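Local coordinates for kinetochore protein Mis16 (Schizosaccharomyces japonicus, PDB 4XYH) that recognises histone H4 and the CENP-A-specific chaperone Scm3, probably helping to deliver CENP-A to centromeric chromatin, at residues 27-32 against 347-352; 244-249 against 292-297; 258-263 against 307-312. One frame throughout, in Å; residues are numbered along the deposited sequence.

Contact 1: 27-32 against 347-352; sequences QEEYKL and DRRVCV
The guanidinium of R349 meets E29 at its edge, with carboxylate atom OE1 close to the guanidinium plane, while the backbone O of D347 lies over one face, 4.1 Å above the plane and off toward the rim. The contact across the segments is a single salt bridge, E29 OE1 to R349 NH2 at 3.0 Å. It engages one nitrogen rather than a side-on pair, and the two planes are turned 56° apart. E29 runs out extended from its helix and R349 crosses it at about a right angle, bent at chi2 (-71°) and then straight through chi3, which carries the guanidinium across to the helix. Long, flexible, oppositely charged chains suit such a place, where the backbones stay well apart. The other oxygen, E29 OE2, pairs with K25, and R348 NH2 stands 4.8 Å from E29 OE1, so the carboxylate sits among three positive groups that probably favour its charged form. Behind R349, D347 OD1 accepts from R349 N at 2.8 Å in an Asx turn, and D347 OD2 binds H324 ND1 and E325 N, the aspartate-histidine link familiar from WD repeats. R349 also rests on M377 of strand 374-378. The bridge thus ties helix 19-40, which lies against the side of the propeller, to the turn joining strands 340-345 and 350-354 of one blade.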
# COMPACT_ATOMS: atom_id res chain seq x y z
N GLN A 27 -4.32 17.25 18.95
CA GLN A 27 -4.60 18.53 18.32
C GLN A 27 -3.52 19.57 18.64
O GLN A 27 -3.21 20.43 17.82
CB GLN A 27 -5.98 19.03 18.75
CG GLN A 27 -6.73 19.74 17.64
CD GLN A 27 -6.96 18.85 16.43
OE1 GLN A 27 -7.09 17.63 16.56
NE2 GLN A 27 -6.99 19.46 15.24
N GLU A 28 -2.94 19.47 19.84
CA GLU A 28 -1.83 20.34 20.20
C GLU A 28 -0.60 20.02 19.35
O GLU A 28 0.00 20.92 18.76
CB GLU A 28 -1.50 20.19 21.69
CG GLU A 28 -2.38 21.03 22.62
CD GLU A 28 -2.20 20.65 24.09
OE1 GLU A 28 -1.65 19.57 24.38
OE2 GLU A 28 -2.62 21.45 24.97
N GLU A 29 -0.25 18.74 19.29
CA GLU A 29 0.93 18.33 18.53
C GLU A 29 0.77 18.63 17.05
O GLU A 29 1.74 18.97 16.38
CB GLU A 29 1.20 16.84 18.74
CG GLU A 29 1.57 16.48 20.15
CD GLU A 29 1.90 15.01 20.32
OE1 GLU A 29 2.06 14.31 19.29
OE2 GLU A 29 2.00 14.55 21.47
N TYR A 30 -0.45 18.55 16.55
CA TYR A 30 -0.67 18.80 15.14
C TYR A 30 -0.47 20.28 14.86
O TYR A 30 0.10 20.65 13.83
CB TYR A 30 -2.07 18.34 14.69
CG TYR A 30 -2.41 18.82 13.30
CD1 TYR A 30 -1.88 18.19 12.17
CD2 TYR A 30 -3.23 19.91 13.11
CE1 TYR A 30 -2.18 18.64 10.89
CE2 TYR A 30 -3.53 20.37 11.84
CZ TYR A 30 -3.00 19.73 10.73
OH TYR A 30 -3.31 20.21 9.48
N LYS A 31 -0.92 21.12 15.78
CA LYS A 31 -0.74 22.57 15.66
C LYS A 31 0.75 22.93 15.61
O LYS A 31 1.20 23.70 14.73
CB LYS A 31 -1.41 23.29 16.83
CG LYS A 31 -1.37 24.80 16.74
CD LYS A 31 -1.46 25.43 18.12
CE LYS A 31 -1.88 26.89 18.06
NZ LYS A 31 -1.96 27.48 19.43
N LEU A 32 1.50 22.38 16.55
CA LEU A 32 2.94 22.56 16.57
C LEU A 32 3.58 22.06 15.28
O LEU A 32 4.41 22.76 14.68
CB LEU A 32 3.54 21.85 17.78
CG LEU A 32 4.98 22.27 18.09
CD1 LEU A 32 5.09 23.79 18.12
CD2 LEU A 32 5.45 21.66 19.42
N ASP A 347 0.11 4.49 15.35
CA ASP A 347 0.60 5.61 16.17
C ASP A 347 0.48 6.94 15.44
O ASP A 347 0.91 7.97 15.97
CB ASP A 347 2.06 5.39 16.61
CG ASP A 347 3.07 5.46 15.45
OD1 ASP A 347 2.72 5.84 14.31
OD2 ASP A 347 4.24 5.12 15.71
N ARG A 348 -0.09 6.90 14.24
CA ARG A 348 -0.43 8.08 13.42
C ARG A 348 0.80 8.71 12.75
O ARG A 348 0.71 9.80 12.19
CB ARG A 348 -1.15 9.15 14.26
CG ARG A 348 -2.38 8.66 15.05
CD ARG A 348 -2.98 9.79 15.89
NE ARG A 348 -1.98 10.38 16.78
CZ ARG A 348 -1.70 9.93 18.00
NH1 ARG A 348 -2.36 8.90 18.48
NH2 ARG A 348 -0.76 10.50 18.74
N ARG A 349 1.93 8.01 12.77
CA ARG A 349 3.16 8.52 12.16
C ARG A 349 3.53 7.77 10.88
O ARG A 349 3.22 6.59 10.71
CB ARG A 349 4.32 8.42 13.16
CG ARG A 349 4.08 9.13 14.48
CD ARG A 349 4.10 10.65 14.30
NE ARG A 349 3.76 11.33 15.55
CZ ARG A 349 2.60 11.94 15.78
NH1 ARG A 349 1.63 11.98 14.85
NH2 ARG A 349 2.40 12.52 16.96
N VAL A 350 4.20 8.48 9.98
CA VAL A 350 4.84 7.83 8.83
C VAL A 350 6.36 8.00 8.98
O VAL A 350 6.87 9.11 9.00
CB VAL A 350 4.36 8.42 7.49
CG1 VAL A 350 5.05 7.74 6.34
CG2 VAL A 350 2.84 8.25 7.34
N CYS A 351 7.08 6.90 9.11
CA CYS A 351 8.53 6.97 9.26
C CYS A 351 9.24 6.62 7.95
O CYS A 351 8.88 5.68 7.26
CB CYS A 351 8.99 6.03 10.37
SG CYS A 351 8.46 6.55 12.05
N VAL A 352 10.26 7.41 7.62
CA VAL A 352 11.12 7.10 6.49
C VAL A 352 12.45 6.59 7.05
O VAL A 352 13.04 7.22 7.93
CB VAL A 352 11.37 8.34 5.60
CG1 VAL A 352 12.18 7.95 4.37
CG2 VAL A 352 10.05 9.00 5.23

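Contact 2: 244-249 against 292-297; sequences HLQHEA and FNDYLL
Loop 244-249 passes closest to the type I turn N293-L296 at Q246 and D294, whose CA atoms are 7.4 Å apart. One side-chain bond spans that gap: H244 NE2 donates to D294 O at 2.8 Å with an N-H...O angle of 164°, the carbonyl oxygen lying near the plane of the imidazole. On the ring's other nitrogen, H244 ND1 accepts from Q246 N at 2.9 Å. Held at both nitrogens, the imidazole has its rotation fixed, and histidine suits the place because it can donate from one ring nitrogen and accept at the other. Chi1 of -161° sets the ring opposite the backbone N and directs it to the neighbouring turn. These two loops occupy equivalent places in adjacent blades of the beta-propeller, each joining the first strand of its blade to the second, and the ring of F289 of strand 284-289 meets the H244 ring. With an alanine here instead of H244, the D294 carbonyl would probably lose this donor and the Q246 N-H its acceptor. D294 adds contacts of its own: its CB lies 3.7 Å from H244 CE1, the carboxylate plane standing 75° from the ring, while D294 OD1 is 3.5 Å from Q246 CG, the two side chains crossing at about a right angle, that of Q246 bent at chi2. Within the turn, N293 OD1 accepts from Y295 N at 3.1 Å, an Asx turn.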
# COMPACT_ATOMS: atom_id res chain seq x y z
N HIS A 244 7.13 -10.89 -6.96
CA HIS A 244 8.50 -10.42 -7.12
C HIS A 244 8.66 -9.62 -8.41
O HIS A 244 8.08 -9.96 -9.44
CB HIS A 244 9.49 -11.59 -7.12
CG HIS A 244 10.90 -11.18 -6.83
ND1 HIS A 244 11.70 -10.56 -7.76
CD2 HIS A 244 11.64 -11.27 -5.70
CE1 HIS A 244 12.87 -10.29 -7.22
NE2 HIS A 244 12.86 -10.71 -5.97
N LEU A 245 9.46 -8.55 -8.37
CA LEU A 245 9.69 -7.71 -9.55
C LEU A 245 10.37 -8.44 -10.70
O LEU A 245 10.25 -8.04 -11.85
CB LEU A 245 10.53 -6.48 -9.20
CG LEU A 245 9.91 -5.16 -8.75
CD1 LEU A 245 8.53 -4.96 -9.38
CD2 LEU A 245 9.87 -5.04 -7.22
N GLN A 246 11.14 -9.48 -10.40
CA GLN A 246 11.96 -10.10 -11.44
C GLN A 246 11.65 -11.56 -11.62
O GLN A 246 12.42 -12.27 -12.26
CB GLN A 246 13.46 -9.95 -11.12
CG GLN A 246 13.94 -8.51 -10.93
CD GLN A 246 13.82 -7.67 -12.19
OE1 GLN A 246 13.82 -8.18 -13.32
NE2 GLN A 246 13.71 -6.36 -12.01
N HIS A 247 10.55 -12.04 -11.06
CA HIS A 247 10.21 -13.45 -11.22
C HIS A 247 8.71 -13.72 -11.39
O HIS A 247 7.90 -13.41 -10.53
CB HIS A 247 10.76 -14.28 -10.06
CG HIS A 247 10.82 -15.75 -10.35
ND1 HIS A 247 9.76 -16.44 -10.90
CD2 HIS A 247 11.81 -16.66 -10.16
CE1 HIS A 247 10.10 -17.71 -11.05
NE2 HIS A 247 11.33 -17.87 -10.61
N GLU A 248 8.40 -14.32 -12.53
CA GLU A 248 7.07 -14.73 -12.94
C GLU A 248 6.24 -15.46 -11.87
O GLU A 248 5.02 -15.32 -11.83
CB GLU A 248 7.23 -15.63 -14.16
CG GLU A 248 6.04 -15.70 -15.09
CD GLU A 248 6.47 -16.15 -16.50
OE1 GLU A 248 7.56 -16.77 -16.62
OE2 GLU A 248 5.72 -15.88 -17.48
N ALA A 249 6.89 -16.26 -11.03
CA ALA A 249 6.14 -17.21 -10.22
C ALA A 249 6.38 -17.09 -8.71
O ALA A 249 5.92 -17.93 -7.94
CB ALA A 249 6.44 -18.63 -10.67
N PHE A 292 15.51 -3.02 -5.96
CA PHE A 292 16.88 -3.04 -6.45
C PHE A 292 17.60 -4.33 -6.07
O PHE A 292 18.40 -4.87 -6.84
CB PHE A 292 17.64 -1.82 -5.92
CG PHE A 292 17.08 -0.52 -6.40
CD1 PHE A 292 17.44 -0.01 -7.64
CD2 PHE A 292 16.17 0.18 -5.62
CE1 PHE A 292 16.91 1.20 -8.09
CE2 PHE A 292 15.63 1.39 -6.06
CZ PHE A 292 16.00 1.90 -7.30
N ASN A 293 17.27 -4.83 -4.89
CA ASN A 293 17.93 -5.98 -4.31
C ASN A 293 16.96 -7.15 -4.26
O ASN A 293 16.10 -7.22 -3.38
CB ASN A 293 18.45 -5.61 -2.92
CG ASN A 293 19.17 -6.75 -2.24
OD1 ASN A 293 19.07 -7.92 -2.66
ND2 ASN A 293 19.90 -6.43 -1.18
N ASP A 294 17.12 -8.08 -5.21
CA ASP A 294 16.16 -9.15 -5.44
C ASP A 294 15.99 -10.12 -4.28
O ASP A 294 15.08 -10.94 -4.31
CB ASP A 294 16.54 -9.95 -6.70
CG ASP A 294 16.45 -9.12 -7.99
OD1 ASP A 294 15.78 -8.07 -7.98
OD2 ASP A 294 17.05 -9.53 -9.02
N TYR A 295 16.85 -10.05 -3.26
CA TYR A 295 16.75 -10.96 -2.12
C TYR A 295 16.23 -10.28 -0.86
O TYR A 295 15.93 -10.95 0.13
CB TYR A 295 18.12 -11.61 -1.83
CG TYR A 295 18.62 -12.41 -3.00
CD1 TYR A 295 18.18 -13.71 -3.22
CD2 TYR A 295 19.50 -11.85 -3.93
CE1 TYR A 295 18.61 -14.44 -4.32
CE2 TYR A 295 19.94 -12.58 -5.04
CZ TYR A 295 19.49 -13.88 -5.22
OH TYR A 295 19.91 -14.61 -6.30
N LEU A 296 16.13 -8.95 -0.90
CA LEU A 296 15.73 -8.21 0.30
C LEU A 296 14.22 -7.98 0.35
O LEU A 296 13.60 -7.66 -0.68
CB LEU A 296 16.45 -6.86 0.37
CG LEU A 296 16.23 -6.01 1.63
CD1 LEU A 296 16.63 -6.76 2.88
CD2 LEU A 296 17.02 -4.73 1.56
N LEU A 297 13.63 -8.13 1.54
CA LEU A 297 12.23 -7.76 1.77
C LEU A 297 11.99 -7.31 3.21
O LEU A 297 12.84 -7.50 4.09
CB LEU A 297 11.28 -8.92 1.42
CG LEU A 297 11.40 -10.22 2.24
CD1 LEU A 297 10.09 -10.97 2.20
CD2 LEU A 297 12.52 -11.10 1.69

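Contact 3: 258-263 against 307-312; sequences CTLQIH and ALWDLR
L260 points a methyl straight at the face of the W309 indole, and this pairing is part of how two neighbouring blades of the WD40 propeller pack sheet against sheet. L260 CD2 stands 4.2 Å from the centroid of the five-membered ring of W309, only 5° off the ring normal, a CH-pi contact almost directly above that ring. A branched leucine can present such a methyl end-on, and the broad tryptophan gives it a face to meet; W309 NE1, at the ring's edge, satisfies its hydrogen bond with T299 OG1. Two residues on in each segment, I262 on its strand and L311 just past the end of the other, a second, purely aliphatic contact follows: I262 reaches out with CG1 opposite the carbonyl carbon (chi1 -58°), bringing its CD1 to 3.6 Å from L311 CD2. These two chains slant past one another, methyl to methyl. L260 and I262 face the same way, toward the next blade, with Q261 between them turned elsewhere, so bulky apolar residues at both places fill the seam. The backbones remain far apart, with CA atoms of L260 and W309 10.2 Å from each other, and L297 touches L260, W309 and L311 from the adjoining strand. W309 and D310 form the dipeptide that names the repeat. At the strand's end, R312 grips D310 side-on, NE to OD1 at 2.9 Å and NH2 to OD2 at 2.7 Å.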
# COMPACT_ATOMS: atom_id res chain seq x y z
N CYS A 258 0.90 -14.89 11.84
CA CYS A 258 2.32 -14.57 12.13
C CYS A 258 3.34 -15.08 11.13
O CYS A 258 4.53 -14.88 11.34
CB CYS A 258 2.72 -15.08 13.53
SG CYS A 258 1.68 -14.41 14.81
N THR A 259 2.91 -15.74 10.05
CA THR A 259 3.90 -16.29 9.11
C THR A 259 4.19 -15.41 7.89
O THR A 259 3.37 -14.58 7.48
CB THR A 259 3.49 -17.68 8.60
OG1 THR A 259 2.30 -17.58 7.79
CG2 THR A 259 3.26 -18.63 9.77
N LEU A 260 5.38 -15.63 7.33
CA LEU A 260 5.82 -15.04 6.09
C LEU A 260 6.02 -16.21 5.16
O LEU A 260 6.77 -17.12 5.49
CB LEU A 260 7.12 -14.27 6.27
CG LEU A 260 7.91 -13.92 5.00
CD1 LEU A 260 7.16 -12.85 4.18
CD2 LEU A 260 9.33 -13.43 5.36
N GLN A 261 5.35 -16.22 4.01
CA GLN A 261 5.46 -17.40 3.15
C GLN A 261 5.83 -17.02 1.72
O GLN A 261 5.54 -15.91 1.26
CB GLN A 261 4.16 -18.22 3.16
CG GLN A 261 3.66 -18.58 4.58
CD GLN A 261 2.59 -19.65 4.57
OE1 GLN A 261 2.52 -20.46 3.65
NE2 GLN A 261 1.74 -19.67 5.59
N ILE A 262 6.52 -17.93 1.05
CA ILE A 262 6.89 -17.75 -0.34
C ILE A 262 6.20 -18.83 -1.13
O ILE A 262 6.28 -20.00 -0.77
CB ILE A 262 8.42 -17.83 -0.56
CG1 ILE A 262 9.14 -16.79 0.30
CG2 ILE A 262 8.74 -17.66 -2.04
CD1 ILE A 262 8.84 -15.36 -0.12
N HIS A 263 5.50 -18.44 -2.18
CA HIS A 263 4.77 -19.41 -2.97
C HIS A 263 5.33 -19.43 -4.37
O HIS A 263 5.70 -18.38 -4.90
CB HIS A 263 3.28 -19.07 -3.00
CG HIS A 263 2.72 -18.70 -1.67
ND1 HIS A 263 2.25 -19.64 -0.77
CD2 HIS A 263 2.59 -17.50 -1.05
CE1 HIS A 263 1.84 -19.03 0.33
NE2 HIS A 263 2.03 -17.73 0.18
N ALA A 307 10.63 -5.82 10.34
CA ALA A 307 11.76 -6.72 10.25
C ALA A 307 12.24 -6.81 8.80
O ALA A 307 11.43 -6.83 7.87
CB ALA A 307 11.40 -8.10 10.77
N LEU A 308 13.56 -6.84 8.62
CA LEU A 308 14.16 -6.99 7.28
C LEU A 308 14.64 -8.42 7.09
O LEU A 308 15.13 -9.03 8.03
CB LEU A 308 15.32 -6.00 7.10
CG LEU A 308 14.87 -4.54 7.30
CD1 LEU A 308 16.06 -3.60 7.40
CD2 LEU A 308 13.97 -4.12 6.16
N TRP A 309 14.51 -8.94 5.87
CA TRP A 309 14.83 -10.34 5.60
C TRP A 309 15.55 -10.51 4.28
O TRP A 309 15.34 -9.75 3.32
CB TRP A 309 13.56 -11.21 5.56
CG TRP A 309 12.64 -11.06 6.70
CD1 TRP A 309 11.66 -10.12 6.84
CD2 TRP A 309 12.57 -11.89 7.86
NE1 TRP A 309 10.99 -10.31 8.02
CE2 TRP A 309 11.53 -11.39 8.67
CE3 TRP A 309 13.28 -13.02 8.29
CZ2 TRP A 309 11.19 -11.96 9.90
CZ3 TRP A 309 12.95 -13.58 9.52
CH2 TRP A 309 11.91 -13.06 10.30
N ASP A 310 16.40 -11.53 4.22
CA ASP A 310 16.96 -11.98 2.96
C ASP A 310 16.36 -13.35 2.66
O ASP A 310 16.30 -14.20 3.54
CB ASP A 310 18.49 -12.04 3.04
CG ASP A 310 19.12 -12.39 1.71
OD1 ASP A 310 18.93 -13.52 1.21
OD2 ASP A 310 19.82 -11.52 1.15
N LEU A 311 15.92 -13.56 1.42
CA LEU A 311 15.28 -14.82 1.01
C LEU A 311 16.17 -16.04 1.20
O LEU A 311 15.68 -17.18 1.24
CB LEU A 311 14.86 -14.76 -0.48
CG LEU A 311 13.63 -13.94 -0.90
CD1 LEU A 311 13.50 -13.96 -2.42
CD2 LEU A 311 12.38 -14.49 -0.25
N ARG A 312 17.47 -15.82 1.31
CA ARG A 312 18.41 -16.94 1.38
C ARG A 312 18.64 -17.37 2.82
O ARG A 312 19.34 -18.33 3.08
CB ARG A 312 19.72 -16.57 0.69
CG ARG A 312 19.60 -16.40 -0.82
CD ARG A 312 20.77 -15.63 -1.39
NE ARG A 312 20.87 -14.28 -0.82
CZ ARG A 312 21.71 -13.33 -1.24
NH1 ARG A 312 22.55 -13.55 -2.23
NH2 ARG A 312 21.70 -12.14 -0.65

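How the contacts relate
Contacts 2 and 3 lie close together, with centres 12 Å apart, and both join the blade that begins with strand 238-243 to the one that begins with strand 284-289, contact 2 through loops and contact 3 chiefly through strands. Their segments alternate along the chain. They touch within the second blade's sheet, where strands 296-301 and 306-310 pair, L297 O to W309 N at 2.8 Å. Contact 1 is about 30 Å or more from either, centre to centre. Its segments enclose both others in sequence, and it joins the N-terminal helix 19-40 to the following blade, which begins with strand 328-333. In relatives of the RBBP4 family this helix helps bind histone H4.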